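Local structure of D-glycero-D-manno-heptose 1-phosphate kinase (Bacteroides thetaiotaomicron, 3K85) at residues A[312-315]-A[316-319]. The protein is probably a GHMP-family sugar kinase that uses ATP to phosphorylate D-glycero-D-manno-heptose 1-phosphate. Residues are numbered along the deposited sequence; the frame is centred on the assembly and turned at random.
Sequences KEEV and VRAL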
ATOM      1  N   LYS A 312      22.236   8.200 -16.392  1.00 45.00           N
ATOM      2  CA  LYS A 312      21.067   7.973 -17.227  1.00 42.90           C
ATOM      3  C   LYS A 312      21.102   8.710 -18.563  1.00 42.82           C
ATOM      4  O   LYS A 312      20.856   8.103 -19.607  1.00 42.60           O
ATOM      5  CB  LYS A 312      19.778   8.332 -16.476  1.00 40.58           C
ATOM      6  CG  LYS A 312      18.528   8.239 -17.355  1.00 40.33           C
ATOM      7  CD  LYS A 312      17.230   8.415 -16.581  1.00 38.51           C
ATOM      8  CE  LYS A 312      16.057   8.536 -17.543  1.00 38.66           C
ATOM      9  NZ  LYS A 312      14.717   8.373 -16.893  1.00 36.67           N
ATOM     10  N   GLU A 313      21.401  10.007 -18.543  1.00 42.87           N
ATOM     11  CA  GLU A 313      21.427  10.789 -19.781  1.00 44.56           C
ATOM     12  C   GLU A 313      22.326  10.175 -20.857  1.00 44.27           C
ATOM     13  O   GLU A 313      21.998  10.208 -22.048  1.00 42.08           O
ATOM     14  CB  GLU A 313      21.867  12.235 -19.507  1.00 44.92           C
ATOM     15  CG  GLU A 313      22.016  13.081 -20.768  1.00 46.88           C
ATOM     16  CD  GLU A 313      20.719  13.252 -21.554  1.00 48.64           C
ATOM     17  OE1 GLU A 313      20.002  12.253 -21.762  1.00 50.67           O
ATOM     18  OE2 GLU A 313      20.423  14.390 -21.980  1.00 49.84           O
ATOM     19  N   GLU A 314      23.458   9.625 -20.432  1.00 43.60           N
ATOM     20  CA  GLU A 314      24.391   8.995 -21.352  1.00 44.53           C
ATOM     21  C   GLU A 314      23.659   7.820 -21.989  1.00 44.80           C
ATOM     22  O   GLU A 314      23.500   7.763 -23.208  1.00 46.86           O
ATOM     23  CB  GLU A 314      25.625   8.510 -20.594  1.00 45.15           C
ATOM     24  CG  GLU A 314      26.955   8.966 -21.189  1.00 49.91           C
ATOM     25  CD  GLU A 314      27.011  10.467 -21.461  1.00 50.91           C
ATOM     26  OE1 GLU A 314      26.489  10.913 -22.505  1.00 50.56           O
ATOM     27  OE2 GLU A 314      27.573  11.207 -20.626  1.00 53.24           O
ATOM     28  N   VAL A 315      23.200   6.891 -21.155  1.00 42.96           N
ATOM     29  CA  VAL A 315      22.466   5.731 -21.637  1.00 42.00           C
ATOM     30  C   VAL A 315      21.384   6.157 -22.629  1.00 42.64           C
ATOM     31  O   VAL A 315      21.300   5.630 -23.740  1.00 42.59           O
ATOM     32  CB  VAL A 315      21.804   4.968 -20.459  1.00 42.34           C
ATOM     33  CG1 VAL A 315      20.883   3.875 -20.986  1.00 41.75           C
ATOM     34  CG2 VAL A 315      22.879   4.356 -19.564  1.00 41.26           C
ATOM     35  N   VAL A 316      20.559   7.120 -22.229  1.00 42.51           N
ATOM     36  CA  VAL A 316      19.489   7.587 -23.095  1.00 43.34           C
ATOM     37  C   VAL A 316      19.994   8.137 -24.415  1.00 45.04           C
ATOM     38  O   VAL A 316      19.394   7.887 -25.455  1.00 46.03           O
ATOM     39  CB  VAL A 316      18.628   8.662 -22.398  1.00 43.93           C
ATOM     40  CG1 VAL A 316      17.782   9.407 -23.419  1.00 42.99           C
ATOM     41  CG2 VAL A 316      17.714   8.001 -21.380  1.00 43.50           C
ATOM     42  N   ARG A 317      21.094   8.881 -24.386  1.00 46.63           N
ATOM     43  CA  ARG A 317      21.634   9.453 -25.618  1.00 48.85           C
ATOM     44  C   ARG A 317      22.156   8.396 -26.587  1.00 50.24           C
ATOM     45  O   ARG A 317      21.919   8.473 -27.795  1.00 49.45           O
ATOM     46  CB  ARG A 317      22.749  10.454 -25.302  1.00 48.13           C
ATOM     47  CG  ARG A 317      22.237  11.846 -24.992  1.00 48.00           C
ATOM     48  CD  ARG A 317      23.371  12.786 -24.633  1.00 49.39           C
ATOM     49  NE  ARG A 317      22.929  14.177 -24.572  1.00 49.21           N
ATOM     50  CZ  ARG A 317      23.730  15.203 -24.308  1.00 48.26           C
ATOM     51  NH1 ARG A 317      25.020  14.991 -24.079  1.00 50.31           N
ATOM     52  NH2 ARG A 317      23.245  16.436 -24.273  1.00 48.58           N
ATOM     53  N   ALA A 318      22.865   7.412 -26.047  1.00 51.34           N
ATOM     54  CA  ALA A 318      23.429   6.338 -26.847  1.00 51.48           C
ATOM     55  C   ALA A 318      22.333   5.531 -27.524  1.00 53.10           C
ATOM     56  O   ALA A 318      22.367   5.339 -28.740  1.00 53.04           O
ATOM     57  CB  ALA A 318      24.277   5.439 -25.972  1.00 50.85           C
ATOM     58  N   LEU A 319      21.360   5.066 -26.740  1.00 54.18           N
ATOM     59  CA  LEU A 319      20.262   4.274 -27.285  1.00 56.21           C
ATOM     60  C   LEU A 319      19.466   5.010 -28.365  1.00 59.01           C
ATOM     61  O   LEU A 319      19.121   4.417 -29.390  1.00 58.60           O
ATOM     62  CB  LEU A 319      19.313   3.814 -26.167  1.00 53.78           C
ATOM     63  CG  LEU A 319      19.829   2.778 -25.157  1.00 53.48           C
ATOM     64  CD1 LEU A 319      18.744   2.473 -24.133  1.00 50.91           C
ATOM     65  CD2 LEU A 319      20.245   1.502 -25.875  1.00 52.21           C
TER
HETATM   66  O   HOH W   1      27.621  12.963 -24.533  1.00 40.10           O
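With CG of E313 anti to the backbone N (chi1 176°) and the chain then bent at chi2 (62°), its carboxylate turns along the helix towards R317, whose chain is straight as far as NE. E313 CG lies over one face of the guanidinium, and the carboxylate and guanidinium planes are 25° apart. E313 OE2 is 3.6 Å from R317 NE but stands off the guanidinium plane, and no arginine N-H is directed there; the pair is therefore a long salt bridge held by charge alone. E314 reaches R317 through water, which donates to E314 OE1 at 3.1 Å and weakly accepts from R317 NH1 at 3.3 Å. The backbone keeps i to i+4 helical bonds, seen in V316 N to K312 O at 2.8 Å and L319 N to V315 O at 3.1 Å. V315 and L319 lie alongside each other, one turn apart, and V315 CG1 is 4.1 Å from L319 CD1. The V315/L319 side of these two turns of helix 309-320 packs on strand 199-202: V315 and V316 touch V200, and L319 touches Y202. The extended K312 hydrogen-bonds through NZ to the M199 carbonyl, joining helix to sheet in the C-terminal GHMP kinase region.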